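Local coordinates for protein F01G10.3, confirmed by transcript evidence (Caenorhabditis elegans, PDB 3K6J) that probably acts as an NAD+-dependent (3S)-3-hydroxyacyl-CoA dehydrogenase, the zinc-bearing dehydrogenase part of a multifunctional enzyme, at residues 67-72 with 133-138; 92-97 with 119-124. All coordinates share one frame; numbering follows the deposited sequence.

Interaction 1 of 2, residues 67-72 with 133-138; sequences KAMAIC and LIVESV
M69 on helix 64-75 and V135 on strand 133-136 mark the closest backbone approach, their CA atoms 8.8 Å apart, a spacing at which side chains alone can bridge helix and strand. M69 does all of the bridging from the helix. Its CB points at the strand, and its CG stands anti to the carbonyl carbon (chi1 -68°), from where the chain runs outward and bends at the last torsion, chi3 -74°, turning the methyl toward S137. The sulfur comes to V135 on its CG1 branch, SD to CG1 4.1 Å, and the two side chains cross at about a right angle. Beyond the sulfur, the terminal methyl rests on the serine, with M69 CE 3.8 Å from S137 CB and 3.9 Å from S137 OG. That hydroxyl has its polar partner elsewhere, in a hydrogen bond with N165 OD1, and the S137 side chain also touches the glycine-rich sequence G61, G63, G66, which runs into helix 64-75 and is consistent with the dinucleotide-binding motif of a Rossmann fold. M69 and V135 both pack on I59 of the neighbouring strand 56-60, as does A70. No polar bond joins the segments: their 114 Å² of buried surface is van der Waals packing of a thioether on a methyl and a serine side chain, which implies that their direct contact rests on M69.

Interaction 2 of 2, residues 92-97 with 119-124; sequences QELEVM and LKITSD
The outer edge of a Rossmann-type sheet is where this contact lies: helix 87-103 packs beside strand 119-122, the outermost strand at its end of the eight-stranded sheet, following the 3-2-1-4 strand order of the fold. L94 faces I121 with their CA atoms 10.2 Å apart, and two residues of the strand, L119 and I121, send their side chains toward the helix. One methyl receives both, since L94 CD2 lies 3.7 Å from L119 CD2 and 4.1 Å from I121 CD1. The two leucines reach toward each other tip to tip, each with CG anti to the backbone N and beside the carbonyl carbon (chi1 -167° for L94 and 176° for L119), which leaves the CD2 methyls facing. I121 meets the same methyl differently: its chain and that of L94 slide past each other in opposite directions, and the touch is made by CD1, at the end of a CG1 branch standing anti to the carbonyl carbon. The alternation of L119 and I121 puts K120 on the other side of the strand, where its NZ forms a salt bridge with E79. At the strand's last residue, T122 OG1 accepts from D124 N at 3.1 Å, an ST turn that leads into the following loop. On the helix, L94 also packs on K67 and I71 of helix 64-75, which contributes to its burial, while L119 and I121 remain partly exposed. With 93 Å² buried and methyl groups alone meeting, the contact implies hydrophobic association without directional bonds at the edge strand of the sheet.

Both interactions set a helix against a parallel strand of one sheet, but at different depths. Interaction 1 is at its interior, with the side chain of M69 about 11 Å from the zinc ion, whereas interaction 2 sits at the border strand, away from the metal site and only partly buried. Along the chain, interaction 2 is nested inside the loop that interaction 1 closes. Their helices touch directly: K67 NZ and E93 OE2 form a salt bridge of 2.8 Å, and I71 CD1 packs on M97 SD at 3.6 Å. Thus a thioether contact and a branched-methyl contact are joined where helices 64-75 and 87-103 pack on each other, an interface that includes an ionic pair.

Interaction 1 of 2, residues 67-72 with 133-138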
ATOM      1  N   LYS A  67      10.030   2.396  12.703  1.00 21.78           N
ATOM      2  CA  LYS A  67      11.372   2.228  12.145  1.00 22.63           C
ATOM      3  C   LYS A  67      11.333   2.534  10.627  1.00 22.17           C
ATOM      4  O   LYS A  67      12.178   3.245  10.112  1.00 21.90           O
ATOM      5  CB  LYS A  67      11.889   0.809  12.403  1.00 23.38           C
ATOM      6  CG  LYS A  67      12.338   0.541  13.850  1.00 25.34           C
ATOM      7  CD  LYS A  67      13.187  -0.728  13.970  1.00 27.66           C
ATOM      8  CE  LYS A  67      12.320  -2.010  13.780  1.00 31.19           C
ATOM      9  NZ  LYS A  67      11.433  -2.330  14.956  1.00 28.82           N
ATOM     10  N   ALA A  68      10.323   2.030   9.922  1.00 22.08           N
ATOM     11  CA  ALA A  68      10.265   2.236   8.475  1.00 22.55           C
ATOM     12  C   ALA A  68      10.117   3.725   8.119  1.00 22.41           C
ATOM     13  O   ALA A  68      10.795   4.210   7.225  1.00 23.17           O
ATOM     14  CB  ALA A  68       9.183   1.371   7.836  1.00 22.45           C
ATOM     15  N   MET A  69       9.275   4.457   8.845  1.00 21.78           N
ATOM     16  CA  MET A  69       9.152   5.886   8.604  1.00 21.68           C
ATOM     17  C   MET A  69      10.432   6.636   8.916  1.00 20.85           C
ATOM     18  O   MET A  69      10.829   7.511   8.161  1.00 20.47           O
ATOM     19  CB  MET A  69       7.975   6.518   9.362  1.00 21.16           C
ATOM     20  CG  MET A  69       6.595   6.084   8.873  1.00 23.87           C
ATOM     21  SD  MET A  69       5.282   7.024   9.697  1.00 24.51           S
ATOM     22  CE  MET A  69       5.296   6.294  11.349  1.00 22.94           C
ATOM     23  N   ALA A  70      11.075   6.311  10.023  1.00 20.63           N
ATOM     24  CA  ALA A  70      12.314   7.005  10.379  1.00 21.01           C
ATOM     25  C   ALA A  70      13.434   6.799   9.368  1.00 21.29           C
ATOM     26  O   ALA A  70      14.235   7.695   9.138  1.00 21.20           O
ATOM     27  CB  ALA A  70      12.785   6.620  11.812  1.00 20.81           C
ATOM     28  N   ILE A  71      13.497   5.600   8.801  1.00 21.95           N
ATOM     29  CA  ILE A  71      14.432   5.265   7.736  1.00 22.34           C
ATOM     30  C   ILE A  71      14.197   6.169   6.513  1.00 22.73           C
ATOM     31  O   ILE A  71      15.141   6.760   5.975  1.00 22.94           O
ATOM     32  CB  ILE A  71      14.318   3.768   7.364  1.00 22.56           C
ATOM     33  CG1 ILE A  71      14.981   2.892   8.437  1.00 22.85           C
ATOM     34  CG2 ILE A  71      14.918   3.489   5.974  1.00 22.82           C
ATOM     35  CD1 ILE A  71      14.855   1.394   8.135  1.00 22.75           C
ATOM     36  N   CYS A  72      12.937   6.285   6.105  1.00 22.01           N
ATOM     37  CA  CYS A  72      12.557   7.085   4.962  1.00 21.36           C
ATOM     38  C   CYS A  72      12.998   8.548   5.131  1.00 21.42           C
ATOM     39  O   CYS A  72      13.566   9.128   4.217  1.00 20.24           O
ATOM     40  CB  CYS A  72      11.044   7.024   4.758  1.00 20.29           C
ATOM     41  SG  CYS A  72      10.485   5.460   4.070  1.00 21.80           S
ATOM     42  N   LEU A 133       7.969  18.325  12.339  1.00 29.39           N
ATOM     43  CA  LEU A 133       6.952  17.302  12.120  1.00 27.77           C
ATOM     44  C   LEU A 133       7.208  16.128  13.063  1.00 27.29           C
ATOM     45  O   LEU A 133       8.317  15.594  13.136  1.00 27.28           O
ATOM     46  CB  LEU A 133       6.947  16.821  10.656  1.00 26.73           C
ATOM     47  CG  LEU A 133       6.032  15.629  10.298  1.00 25.51           C
ATOM     48  CD1 LEU A 133       4.582  15.920  10.532  1.00 24.05           C
ATOM     49  CD2 LEU A 133       6.255  15.120   8.870  1.00 23.53           C
ATOM     50  N   ILE A 134       6.173  15.730  13.783  1.00 26.79           N
ATOM     51  CA  ILE A 134       6.275  14.598  14.682  1.00 26.39           C
ATOM     52  C   ILE A 134       5.163  13.656  14.344  1.00 26.19           C
ATOM     53  O   ILE A 134       4.015  14.071  14.290  1.00 26.99           O
ATOM     54  CB  ILE A 134       6.192  15.038  16.172  1.00 26.67           C
ATOM     55  CG1 ILE A 134       7.225  16.128  16.463  1.00 26.71           C
ATOM     56  CG2 ILE A 134       6.366  13.829  17.106  1.00 26.73           C
ATOM     57  CD1 ILE A 134       7.360  16.510  17.948  1.00 28.65           C
ATOM     58  N   VAL A 135       5.509  12.398  14.068  1.00 26.02           N
ATOM     59  CA  VAL A 135       4.528  11.368  13.766  1.00 25.47           C
ATOM     60  C   VAL A 135       4.579  10.298  14.861  1.00 25.94           C
ATOM     61  O   VAL A 135       5.628   9.710  15.135  1.00 26.06           O
ATOM     62  CB  VAL A 135       4.751  10.672  12.383  1.00 25.33           C
ATOM     63  CG1 VAL A 135       3.481   9.951  11.934  1.00 24.11           C
ATOM     64  CG2 VAL A 135       5.228  11.652  11.306  1.00 25.48           C
ATOM     65  N   GLU A 136       3.428  10.072  15.483  1.00 25.70           N
ATOM     66  CA  GLU A 136       3.236   9.044  16.492  1.00 25.53           C
ATOM     67  C   GLU A 136       2.883   7.708  15.802  1.00 25.12           C
ATOM     68  O   GLU A 136       1.997   7.632  14.958  1.00 24.66           O
ATOM     69  CB  GLU A 136       2.112   9.530  17.426  1.00 26.11           C
ATOM     70  CG  GLU A 136       1.476   8.537  18.329  1.00 27.74           C
ATOM     71  CD  GLU A 136       0.522   7.635  17.643  1.00 28.61           C
ATOM     72  OE1 GLU A 136      -0.314   8.076  16.816  1.00 31.73           O
ATOM     73  OE2 GLU A 136       0.625   6.448  17.921  1.00 29.04           O
ATOM     74  N   SER A 137       3.588   6.661  16.183  1.00 25.27           N
ATOM     75  CA  SER A 137       3.314   5.316  15.732  1.00 25.79           C
ATOM     76  C   SER A 137       3.349   4.341  16.927  1.00 25.82           C
ATOM     77  O   SER A 137       3.966   3.258  16.848  1.00 24.95           O
ATOM     78  CB  SER A 137       4.410   4.900  14.748  1.00 25.68           C
ATOM     79  OG  SER A 137       3.990   3.740  14.056  1.00 28.64           O
ATOM     80  N   VAL A 138       2.734   4.741  18.038  1.00 26.25           N
ATOM     81  CA  VAL A 138       2.638   3.880  19.233  1.00 26.64           C
ATOM     82  C   VAL A 138       1.455   2.909  19.171  1.00 27.54           C
ATOM     83  O   VAL A 138       0.666   2.919  18.186  1.00 26.95           O
ATOM     84  CB  VAL A 138       2.641   4.678  20.566  1.00 26.54           C
ATOM     85  CG1 VAL A 138       3.879   5.510  20.665  1.00 24.68           C
ATOM     86  CG2 VAL A 138       1.368   5.565  20.714  1.00 26.42           C
TER

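Interaction 2 of 2, residues 92-97 with 119-124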
ATOM      1  N   GLN A  92      19.173  -2.672  17.936  1.00 34.71           N
ATOM      2  CA  GLN A  92      19.216  -4.091  17.581  1.00 35.13           C
ATOM      3  C   GLN A  92      18.171  -4.430  16.516  1.00 34.79           C
ATOM      4  O   GLN A  92      18.485  -5.068  15.515  1.00 35.28           O
ATOM      5  CB  GLN A  92      19.095  -4.989  18.838  1.00 35.09           C
ATOM      6  CG  GLN A  92      20.392  -4.915  19.727  1.00 37.89           C
ATOM      7  CD  GLN A  92      20.283  -5.473  21.176  1.00 41.31           C
ATOM      8  OE1 GLN A  92      21.266  -5.424  21.939  1.00 42.80           O
ATOM      9  NE2 GLN A  92      19.111  -5.991  21.552  1.00 40.77           N
ATOM     10  N   GLU A  93      16.934  -4.001  16.728  1.00 34.11           N
ATOM     11  CA  GLU A  93      15.870  -4.271  15.781  1.00 33.60           C
ATOM     12  C   GLU A  93      16.140  -3.618  14.415  1.00 32.81           C
ATOM     13  O   GLU A  93      15.860  -4.198  13.358  1.00 31.78           O
ATOM     14  CB  GLU A  93      14.531  -3.846  16.364  1.00 33.59           C
ATOM     15  CG  GLU A  93      14.119  -4.776  17.503  1.00 35.94           C
ATOM     16  CD  GLU A  93      12.684  -4.642  17.896  1.00 35.72           C
ATOM     17  OE1 GLU A  93      12.311  -5.180  18.949  1.00 37.31           O
ATOM     18  OE2 GLU A  93      11.921  -4.006  17.158  1.00 37.09           O
ATOM     19  N   LEU A  94      16.720  -2.430  14.457  1.00 31.82           N
ATOM     20  CA  LEU A  94      17.054  -1.707  13.252  1.00 32.07           C
ATOM     21  C   LEU A  94      18.121  -2.451  12.440  1.00 31.94           C
ATOM     22  O   LEU A  94      18.076  -2.444  11.209  1.00 31.92           O
ATOM     23  CB  LEU A  94      17.525  -0.308  13.625  1.00 31.67           C
ATOM     24  CG  LEU A  94      17.627   0.699  12.497  1.00 33.41           C
ATOM     25  CD1 LEU A  94      16.229   1.127  11.952  1.00 30.83           C
ATOM     26  CD2 LEU A  94      18.398   1.883  13.053  1.00 33.83           C
ATOM     27  N   GLU A  95      19.059  -3.105  13.130  1.00 31.63           N
ATOM     28  CA  GLU A  95      20.091  -3.888  12.448  1.00 32.09           C
ATOM     29  C   GLU A  95      19.465  -5.067  11.725  1.00 30.58           C
ATOM     30  O   GLU A  95      19.867  -5.350  10.608  1.00 30.26           O
ATOM     31  CB  GLU A  95      21.222  -4.372  13.391  1.00 32.90           C
ATOM     32  CG  GLU A  95      22.196  -3.275  13.875  1.00 37.66           C
ATOM     33  CD  GLU A  95      22.785  -2.441  12.741  1.00 44.42           C
ATOM     34  OE1 GLU A  95      23.341  -3.038  11.783  1.00 47.46           O
ATOM     35  OE2 GLU A  95      22.709  -1.184  12.808  1.00 47.33           O
ATOM     36  N   VAL A  96      18.499  -5.742  12.355  1.00 29.07           N
ATOM     37  CA  VAL A  96      17.823  -6.867  11.710  1.00 28.60           C
ATOM     38  C   VAL A  96      17.093  -6.334  10.464  1.00 28.60           C
ATOM     39  O   VAL A  96      17.108  -6.954   9.403  1.00 28.81           O
ATOM     40  CB  VAL A  96      16.799  -7.589  12.654  1.00 28.54           C
ATOM     41  CG1 VAL A  96      15.861  -8.485  11.869  1.00 27.63           C
ATOM     42  CG2 VAL A  96      17.488  -8.413  13.738  1.00 28.11           C
ATOM     43  N   MET A  97      16.464  -5.170  10.598  1.00 28.24           N
ATOM     44  CA  MET A  97      15.736  -4.566   9.495  1.00 27.41           C
ATOM     45  C   MET A  97      16.662  -4.201   8.324  1.00 26.68           C
ATOM     46  O   MET A  97      16.337  -4.488   7.183  1.00 26.00           O
ATOM     47  CB  MET A  97      14.964  -3.346   9.965  1.00 27.21           C
ATOM     48  CG  MET A  97      14.217  -2.626   8.845  1.00 28.12           C
ATOM     49  SD  MET A  97      13.091  -1.389   9.515  1.00 30.64           S
ATOM     50  CE  MET A  97      11.662  -2.439   9.896  1.00 28.83           C
ATOM     51  N   LEU A 119      19.911   9.786  11.579  1.00 33.52           N
ATOM     52  CA  LEU A 119      19.013   9.156  12.523  1.00 33.92           C
ATOM     53  C   LEU A 119      19.600   9.152  13.927  1.00 34.20           C
ATOM     54  O   LEU A 119      20.745   8.718  14.129  1.00 34.22           O
ATOM     55  CB  LEU A 119      18.702   7.725  12.063  1.00 33.55           C
ATOM     56  CG  LEU A 119      17.841   6.846  12.972  1.00 34.28           C
ATOM     57  CD1 LEU A 119      16.493   7.498  13.226  1.00 33.34           C
ATOM     58  CD2 LEU A 119      17.663   5.464  12.345  1.00 34.16           C
ATOM     59  N   LYS A 120      18.805   9.636  14.884  1.00 34.36           N
ATOM     60  CA  LYS A 120      19.186   9.668  16.303  1.00 34.87           C
ATOM     61  C   LYS A 120      18.168   8.893  17.118  1.00 34.78           C
ATOM     62  O   LYS A 120      16.990   9.282  17.203  1.00 34.17           O
ATOM     63  CB  LYS A 120      19.223  11.101  16.845  1.00 35.31           C
ATOM     64  CG  LYS A 120      19.821  12.182  15.933  1.00 38.10           C
ATOM     65  CD  LYS A 120      21.338  12.312  16.050  1.00 41.15           C
ATOM     66  CE  LYS A 120      21.795  13.790  16.062  1.00 44.73           C
ATOM     67  NZ  LYS A 120      21.125  14.694  15.050  1.00 45.94           N
ATOM     68  N   ILE A 121      18.601   7.787  17.706  1.00 35.17           N
ATOM     69  CA  ILE A 121      17.706   6.998  18.529  1.00 35.96           C
ATOM     70  C   ILE A 121      17.763   7.566  19.942  1.00 37.04           C
ATOM     71  O   ILE A 121      18.830   7.948  20.391  1.00 37.82           O
ATOM     72  CB  ILE A 121      18.020   5.492  18.455  1.00 35.98           C
ATOM     73  CG1 ILE A 121      17.861   5.005  16.999  1.00 34.72           C
ATOM     74  CG2 ILE A 121      17.101   4.715  19.411  1.00 34.83           C
ATOM     75  CD1 ILE A 121      18.188   3.533  16.765  1.00 35.55           C
ATOM     76  N   THR A 122      16.607   7.687  20.597  1.00 38.24           N
ATOM     77  CA  THR A 122      16.523   8.249  21.947  1.00 39.77           C
ATOM     78  C   THR A 122      15.211   7.923  22.656  1.00 40.91           C
ATOM     79  O   THR A 122      14.258   7.452  22.049  1.00 41.04           O
ATOM     80  CB  THR A 122      16.772   9.783  21.977  1.00 39.66           C
ATOM     81  OG1 THR A 122      16.734  10.231  23.336  1.00 40.42           O
ATOM     82  CG2 THR A 122      15.700  10.556  21.175  1.00 39.46           C
ATOM     83  N   SER A 123      15.182   8.151  23.963  1.00 43.02           N
ATOM     84  CA  SER A 123      13.959   7.966  24.747  1.00 44.99           C
ATOM     85  C   SER A 123      13.609   9.238  25.532  1.00 45.90           C
ATOM     86  O   SER A 123      12.770   9.210  26.446  1.00 46.14           O
ATOM     87  CB  SER A 123      14.101   6.773  25.677  1.00 44.63           C
ATOM     88  OG  SER A 123      15.256   6.930  26.472  1.00 47.25           O
ATOM     89  N   ASP A 124      14.230  10.347  25.122  1.00 47.05           N
ATOM     90  CA  ASP A 124      14.087  11.661  25.745  1.00 48.24           C
ATOM     91  C   ASP A 124      13.326  12.666  24.863  1.00 48.59           C
ATOM     92  O   ASP A 124      13.776  13.001  23.771  1.00 48.63           O
ATOM     93  CB  ASP A 124      15.491  12.211  26.059  1.00 48.36           C
ATOM     94  CG  ASP A 124      15.474  13.638  26.609  1.00 49.22           C
ATOM     95  OD1 ASP A 124      16.524  14.309  26.546  1.00 52.06           O
ATOM     96  OD2 ASP A 124      14.433  14.104  27.105  1.00 51.43           O
TER